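PDB 4JXQ: acetyltransferase from Sinorhizobium meliloti, which binds acetyl-CoA and, as a GNAT-family enzyme, probably transfers its acetyl group to an acceptor. Local coordinates for residues A103-L108 against A133-L138. Residues are numbered along the deposited sequence; the frame is centred on the assembly and turned at random. Where two conformers were deposited one is given.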
ATOM      1  N   ALA A 103      15.476  15.460  11.982  1.00 12.27           N
ATOM      2  CA  ALA A 103      15.190  15.144  13.383  1.00 12.64           C
ATOM      3  C   ALA A 103      13.937  14.292  13.533  1.00 11.04           C
ATOM      4  O   ALA A 103      13.937  13.314  14.262  1.00 11.74           O
ATOM      5  CB  ALA A 103      15.059  16.410  14.177  1.00 12.77           C
ATOM      6  N   LEU A 104      12.878  14.675  12.804  1.00 10.60           N
ATOM      7  CA  LEU A 104      11.630  13.851  12.881  1.00  9.88           C
ATOM      8  C   LEU A 104      11.863  12.469  12.397  1.00  9.79           C
ATOM      9  O   LEU A 104      11.399  11.513  13.024  1.00 10.20           O
ATOM     10  CB  LEU A 104      10.569  14.548  12.044  1.00 10.27           C
ATOM     11  CG  LEU A 104       9.954  15.820  12.665  1.00 11.14           C
ATOM     12  CD1 LEU A 104       9.173  16.601  11.665  1.00 11.46           C
ATOM     13  CD2 LEU A 104       9.119  15.452  13.917  1.00 11.92           C
ATOM     14  N   LEU A 105      12.560  12.304  11.260  1.00  9.69           N
ATOM     15  CA  LEU A 105      12.798  10.952  10.749  1.00  9.41           C
ATOM     16  C   LEU A 105      13.699  10.142  11.676  1.00 10.07           C
ATOM     17  O   LEU A 105      13.495   8.976  11.903  1.00 10.30           O
ATOM     18  CB  LEU A 105      13.342  11.011   9.318  1.00  9.96           C
ATOM     19  CG  LEU A 105      13.477   9.687   8.590  1.00 10.43           C
ATOM     20  CD1 LEU A 105      12.215   8.840   8.631  1.00 11.08           C
ATOM     21  CD2 LEU A 105      13.931   9.947   7.170  1.00 11.01           C
ATOM     22  N   SER A 106      14.730  10.835  12.237  1.00 10.30           N
ATOM     23  CA  SER A 106      15.592  10.161  13.222  0.70 11.09           C
ATOM     24  C   SER A 106      14.817   9.580  14.463  1.00 10.28           C
ATOM     25  O   SER A 106      15.057   8.516  14.965  1.00 11.22           O
ATOM     26  CB  SER A 106      16.675  11.091  13.735  0.70 13.37           C
ATOM     27  OG  SER A 106      17.587  11.552  12.756  0.70 13.86           O
ATOM     28  N   GLU A 107      13.863  10.403  14.877  1.00 10.50           N
ATOM     29  CA  GLU A 107      12.971  10.014  15.959  1.00 10.50           C
ATOM     30  C   GLU A 107      12.116   8.822  15.578  1.00 10.55           C
ATOM     31  O   GLU A 107      11.995   7.866  16.339  1.00 11.22           O
ATOM     32  CB  GLU A 107      12.137  11.218  16.382  1.00 11.55           C
ATOM     33  CG  GLU A 107      10.988  10.976  17.371  1.00 11.43           C
ATOM     34  CD  GLU A 107      11.343  10.636  18.766  1.00 13.27           C
ATOM     35  OE1 GLU A 107      12.517  10.423  19.084  1.00 17.16           O
ATOM     36  OE2 GLU A 107      10.445  10.499  19.612  1.00 12.75           O
ATOM     37  N   LEU A 108      11.503   8.842  14.386  1.00  9.80           N
ATOM     38  CA  LEU A 108      10.748   7.700  13.968  1.00  9.48           C
ATOM     39  C   LEU A 108      11.606   6.469  13.884  1.00  9.46           C
ATOM     40  O   LEU A 108      11.193   5.393  14.320  1.00 10.04           O
ATOM     41  CB  LEU A 108      10.033   7.951  12.649  1.00  9.79           C
ATOM     42  CG  LEU A 108       8.987   9.058  12.616  1.00 10.31           C
ATOM     43  CD1 LEU A 108       8.354   9.055  11.243  1.00 11.26           C
ATOM     44  CD2 LEU A 108       7.916   8.926  13.714  1.00 11.21           C
ATOM     45  N   ALA A 133      16.227  12.541  -0.773  1.00  9.63           N
ATOM     46  CA  ALA A 133      17.525  12.849  -0.137  1.00  9.68           C
ATOM     47  C   ALA A 133      17.453  12.827   1.374  1.00 10.18           C
ATOM     48  O   ALA A 133      18.374  12.331   2.018  1.00 11.00           O
ATOM     49  CB  ALA A 133      17.990  14.197  -0.630  1.00 10.08           C
ATOM     50  N   LEU A 134      16.371  13.325   1.943  1.00 10.05           N
ATOM     51  CA  LEU A 134      16.177  13.248   3.400  1.00 10.42           C
ATOM     52  C   LEU A 134      16.234  11.822   3.892  1.00 10.36           C
ATOM     53  O   LEU A 134      16.908  11.473   4.868  1.00 10.94           O
ATOM     54  CB  LEU A 134      14.860  13.874   3.766  1.00 11.59           C
ATOM     55  CG  LEU A 134      14.366  13.605   5.208  1.00 13.79           C
ATOM     56  CD1 LEU A 134      15.287  14.179   6.232  1.00 16.66           C
ATOM     57  CD2 LEU A 134      12.973  14.167   5.401  1.00 15.68           C
ATOM     58  N   HIS A 135      15.512  10.949   3.201  1.00  9.88           N
ATOM     59  CA  HIS A 135      15.500   9.553   3.575  1.00 10.03           C
ATOM     60  C   HIS A 135      16.850   8.919   3.338  1.00  9.34           C
ATOM     61  O   HIS A 135      17.325   8.140   4.166  1.00  9.81           O
ATOM     62  CB  HIS A 135      14.379   8.827   2.841  1.00  9.80           C
ATOM     63  CG  HIS A 135      13.030   9.171   3.386  1.00  9.34           C
ATOM     64  ND1 HIS A 135      12.331  10.297   3.050  1.00 10.16           N
ATOM     65  CD2 HIS A 135      12.260   8.516   4.291  1.00  9.87           C
ATOM     66  CE1 HIS A 135      11.186  10.325   3.711  1.00 10.22           C
ATOM     67  NE2 HIS A 135      11.116   9.256   4.483  1.00 10.25           N
ATOM     68  N   ARG A 136      17.495   9.262   2.227  1.00  9.94           N
ATOM     69  CA  ARG A 136      18.852   8.703   2.028  0.70 11.18           C
ATOM     70  C   ARG A 136      19.914   9.026   3.187  1.00 11.31           C
ATOM     71  O   ARG A 136      20.720   8.239   3.689  1.00 12.78           O
ATOM     72  CB  ARG A 136      19.414   9.173   0.664  0.70 11.25           C
ATOM     73  CG  ARG A 136      20.813   8.642   0.343  0.70 12.51           C
ATOM     74  CD  ARG A 136      20.833   7.160   0.043  0.70 18.89           C
ATOM     75  NE  ARG A 136      22.118   6.544  -0.168  0.70 30.87           N
ATOM     76  CZ  ARG A 136      23.094   6.358   0.757  0.70 26.54           C
ATOM     77  NH1 ARG A 136      22.904   6.797   2.027  0.70 61.46           N
ATOM     78  NH2 ARG A 136      24.277   5.719   0.428  0.70 53.31           N
ATOM     79  N   ALA A 137      19.712  10.249   3.654  1.00 11.16           N
ATOM     80  CA  ALA A 137      20.530  10.786   4.733  1.00 12.98           C
ATOM     81  C   ALA A 137      20.387   9.951   5.996  1.00 12.99           C
ATOM     82  O   ALA A 137      21.298   9.883   6.809  1.00 15.42           O
ATOM     83  CB  ALA A 137      20.202  12.244   5.014  1.00 14.97           C
ATOM     84  N   LEU A 138      19.228   9.343   6.193  1.00 11.82           N
ATOM     85  CA  LEU A 138      18.901   8.485   7.305  1.00 12.25           C
ATOM     86  C   LEU A 138      19.088   7.022   6.992  1.00 12.13           C
ATOM     87  O   LEU A 138      18.620   6.181   7.746  1.00 14.59           O
ATOM     88  CB  LEU A 138      17.466   8.775   7.816  1.00 14.73           C
ATOM     89  CG  LEU A 138      17.259   9.798   8.931  1.00 16.83           C
ATOM     90  CD1 LEU A 138      17.840   9.198  10.218  1.00 19.25           C
ATOM     91  CD2 LEU A 138      17.950  11.069   8.585  1.00 18.84           C
TER
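Leu105 reaches across to His135 and Leu138, and the meeting illustrates how the GNAT fold joins two helices that lie side by side over its central sheet: one large aliphatic side chain from helix 100-115 packs with its CD2 near Leu134 and His135 of helix 129-137 and near Leu138 next to it. The leucine has CG anti to the backbone N (chi1 -173°), which, with chi2 near 51°, sets CD2 against the opposing helix. This methyl lies over a face of the His135 imidazole, 3.9 Å from the ring centroid and 24° off the normal, a CH-pi contact displaced toward the CD2 rim of the ring. The two side chains cross at roughly a right angle. Leu138 runs past Leu105 in the opposite direction, its CG 3.8 Å from Leu105 CD2, while Leu134 CG flanks the same methyl at 4.2 Å. Shortening Leu105 to an alanine removes CD2 and would probably leave this imidazole face without its methyl cover, with a gap beside Leu134 and Leu138.

The imidazole is fixed by polar partners as well. His135 NE2 is hydrogen-bonded to OD2 of Asp87 on strand 84-91 and ND1 to the carbonyl of Ser131, one turn earlier, so both nitrogens are satisfied and rotation of the ring is restrained; Phe140 packs against it edge-to-face. The proximity of the Asp87 carboxylate is likely to stabilise positive charge on the ring. Leu105 also touches Ile89, which binds acetyl-CoA, consistent with a second-shell place behind the cofactor site. At the partly exposed margin, Ser106 turns OG back to the carbonyl of Lys102, and the same oxygen meets Leu138 CD1 at 3.5 Å.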